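Local coordinates for outer membrane protein YopM (Yersinia pestis, PDB 1JL5), which is a leucine-rich repeat effector that probably alters host cell physiology and so promotes bacterial survival in host tissues, at residues Q361-Y366 / D381-S386. Sequence-based numbering, arbitrary orientation.
Sequences QLHVEY and DLRMNS
Two neighbouring parallel strands of the leucine-rich repeat solenoid, 361-363 and 381-385, pair on its inner, concave face. Backbone bonds from Leu362 N to Asp381 O, Arg383 N to Leu362 O and Val364 N to Arg383 O set Gln361 beside Asp381, Leu362 beside Leu382 and His363 beside Arg383. Beyond them a water joins the strands, donating to Val364 O (2.6 Å) and accepting from Asn385 N (2.7 Å). The polar side chains of the paired residues share one face. There the Asp381 carboxylate takes a very short bond from His363 NE2 at OD1 (2.5 Å), while Gln361 NE2 reaches OD2 (2.8 Å) from above the carboxylate plane. The Arg383 guanidinium lies flat on the His363 ring (planes 11° apart, centres 3.7 Å), with Gln361 CG against the opposite ring face. With its chain bent at chi3 (-45°), Arg383 follows the ring face, and its NH2 forms a salt bridge to Glu365 OE2 (2.6 Å). On the other face Leu362 CD2 presses on Leu382 CD1 (3.4 Å, tight) and touches Met384 SD; Leu382 of a second subunit packs on both Leu382 and Met384. At the end of strand 381-385, Asn385 CB makes a CH-pi contact over the centre of the Tyr366 ring (4.2 Å to its centroid), and Phe346 also stacks with that tyrosine. Strand 381-385 continues the sheet into an antiparallel strand of that subunit.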
loop_
_atom_site.group_PDB
_atom_site.type_symbol
_atom_site.label_atom_id
_atom_site.label_comp_id
_atom_site.label_asym_id
_atom_site.label_seq_id
_atom_site.Cartn_x
_atom_site.Cartn_y
_atom_site.Cartn_z
ATOM N N GLN A 361 -12.081 -13.015 8.357
ATOM C CA GLN A 361 -11.586 -12.227 7.258
ATOM C C GLN A 361 -11.952 -12.785 5.906
ATOM O O GLN A 361 -11.759 -13.964 5.620
ATOM C CB GLN A 361 -10.076 -12.109 7.383
ATOM C CG GLN A 361 -9.419 -11.302 6.301
ATOM C CD GLN A 361 -7.931 -11.307 6.472
ATOM O OE1 GLN A 361 -7.310 -12.364 6.487
ATOM N NE2 GLN A 361 -7.343 -10.128 6.618
ATOM N N LEU A 362 -12.501 -11.911 5.078
ATOM C CA LEU A 362 -12.878 -12.279 3.740
ATOM C C LEU A 362 -12.320 -11.241 2.789
ATOM O O LEU A 362 -12.818 -10.123 2.720
ATOM C CB LEU A 362 -14.394 -12.326 3.589
ATOM C CG LEU A 362 -14.793 -12.714 2.167
ATOM C CD1 LEU A 362 -14.314 -14.127 1.885
ATOM C CD2 LEU A 362 -16.295 -12.603 1.993
ATOM N N HIS A 363 -11.264 -11.607 2.080
ATOM C CA HIS A 363 -10.672 -10.718 1.092
ATOM C C HIS A 363 -10.821 -11.451 -0.215
ATOM O O HIS A 363 -10.035 -12.336 -0.532
ATOM C CB HIS A 363 -9.199 -10.465 1.393
ATOM C CG HIS A 363 -8.977 -9.577 2.576
ATOM N ND1 HIS A 363 -7.721 -9.212 3.009
ATOM C CD2 HIS A 363 -9.853 -8.987 3.421
ATOM C CE1 HIS A 363 -7.834 -8.434 4.070
ATOM N NE2 HIS A 363 -9.118 -8.283 4.340
ATOM N N VAL A 364 -11.865 -11.101 -0.953
ATOM C CA VAL A 364 -12.141 -11.734 -2.231
ATOM C C VAL A 364 -12.219 -10.642 -3.280
ATOM O O VAL A 364 -12.889 -10.762 -4.306
ATOM C CB VAL A 364 -13.447 -12.532 -2.166
ATOM C CG1 VAL A 364 -13.752 -13.154 -3.516
ATOM C CG2 VAL A 364 -13.305 -13.630 -1.125
ATOM N N GLU A 365 -11.503 -9.570 -2.986
ATOM C CA GLU A 365 -11.396 -8.407 -3.849
ATOM C C GLU A 365 -10.940 -8.845 -5.239
ATOM O O GLU A 365 -10.146 -9.771 -5.382
ATOM C CB GLU A 365 -10.359 -7.455 -3.245
ATOM C CG GLU A 365 -9.659 -8.079 -2.026
ATOM C CD GLU A 365 -8.479 -7.280 -1.523
ATOM O OE1 GLU A 365 -8.632 -6.055 -1.302
ATOM O OE2 GLU A 365 -7.400 -7.879 -1.337
ATOM N N TYR A 366 -11.462 -8.185 -6.263
ATOM C CA TYR A 366 -11.066 -8.477 -7.630
ATOM C C TYR A 366 -11.303 -9.905 -8.066
ATOM O O TYR A 366 -10.376 -10.673 -8.328
ATOM C CB TYR A 366 -9.602 -8.094 -7.812
ATOM C CG TYR A 366 -9.366 -6.662 -7.407
ATOM C CD1 TYR A 366 -9.880 -5.614 -8.169
ATOM C CD2 TYR A 366 -8.675 -6.352 -6.242
ATOM C CE1 TYR A 366 -9.711 -4.293 -7.780
ATOM C CE2 TYR A 366 -8.498 -5.030 -5.842
ATOM C CZ TYR A 366 -9.020 -4.006 -6.619
ATOM O OH TYR A 366 -8.840 -2.695 -6.241
ATOM N N ASP A 381 -13.101 -8.494 9.076
ATOM C CA ASP A 381 -12.288 -7.915 8.021
ATOM C C ASP A 381 -12.804 -8.362 6.666
ATOM O O ASP A 381 -12.605 -9.505 6.262
ATOM C CB ASP A 381 -10.849 -8.376 8.205
ATOM C CG ASP A 381 -9.915 -7.777 7.196
ATOM O OD1 ASP A 381 -10.395 -7.246 6.170
ATOM O OD2 ASP A 381 -8.695 -7.852 7.427
ATOM N N LEU A 382 -13.456 -7.448 5.962
ATOM C CA LEU A 382 -14.026 -7.763 4.671
ATOM C C LEU A 382 -13.541 -6.850 3.556
ATOM O O LEU A 382 -13.447 -5.634 3.721
ATOM C CB LEU A 382 -15.549 -7.684 4.760
ATOM C CG LEU A 382 -16.359 -7.919 3.488
ATOM C CD1 LEU A 382 -16.131 -9.330 2.982
ATOM C CD2 LEU A 382 -17.830 -7.691 3.786
ATOM N N ARG A 383 -13.224 -7.455 2.421
ATOM C CA ARG A 383 -12.794 -6.711 1.251
ATOM C C ARG A 383 -13.307 -7.468 0.054
ATOM O O ARG A 383 -12.978 -8.632 -0.153
ATOM C CB ARG A 383 -11.268 -6.574 1.191
ATOM C CG ARG A 383 -10.678 -5.908 2.424
ATOM C CD ARG A 383 -9.315 -5.286 2.181
ATOM N NE ARG A 383 -8.421 -6.153 1.430
ATOM C CZ ARG A 383 -7.097 -6.136 1.547
ATOM N NH1 ARG A 383 -6.518 -5.296 2.394
ATOM N NH2 ARG A 383 -6.350 -6.950 0.812
ATOM N N MET A 384 -14.162 -6.807 -0.711
ATOM C CA MET A 384 -14.723 -7.401 -1.903
ATOM C C MET A 384 -14.743 -6.338 -2.977
ATOM O O MET A 384 -15.019 -5.176 -2.703
ATOM C CB MET A 384 -16.139 -7.906 -1.636
ATOM C CG MET A 384 -16.214 -8.947 -0.536
ATOM S SD MET A 384 -17.811 -9.771 -0.473
ATOM C CE MET A 384 -18.724 -8.673 0.596
ATOM N N ASN A 385 -14.433 -6.741 -4.199
ATOM C CA ASN A 385 -14.421 -5.823 -5.315
ATOM C C ASN A 385 -14.709 -6.621 -6.572
ATOM O O ASN A 385 -13.948 -7.512 -6.943
ATOM C CB ASN A 385 -13.060 -5.132 -5.418
ATOM C CG ASN A 385 -13.074 -3.963 -6.383
ATOM O OD1 ASN A 385 -12.477 -2.915 -6.120
ATOM N ND2 ASN A 385 -13.749 -4.136 -7.513
ATOM N N SER A 386 -15.823 -6.303 -7.218
ATOM C CA SER A 386 -16.227 -6.993 -8.430
ATOM C C SER A 386 -15.613 -6.338 -9.662
ATOM O O SER A 386 -15.003 -5.273 -9.568
ATOM C CB SER A 386 -17.752 -6.985 -8.535
ATOM O OG SER A 386 -18.249 -5.659 -8.539
HETATM O O HOH W 1 -14.903 -9.287 -5.004
#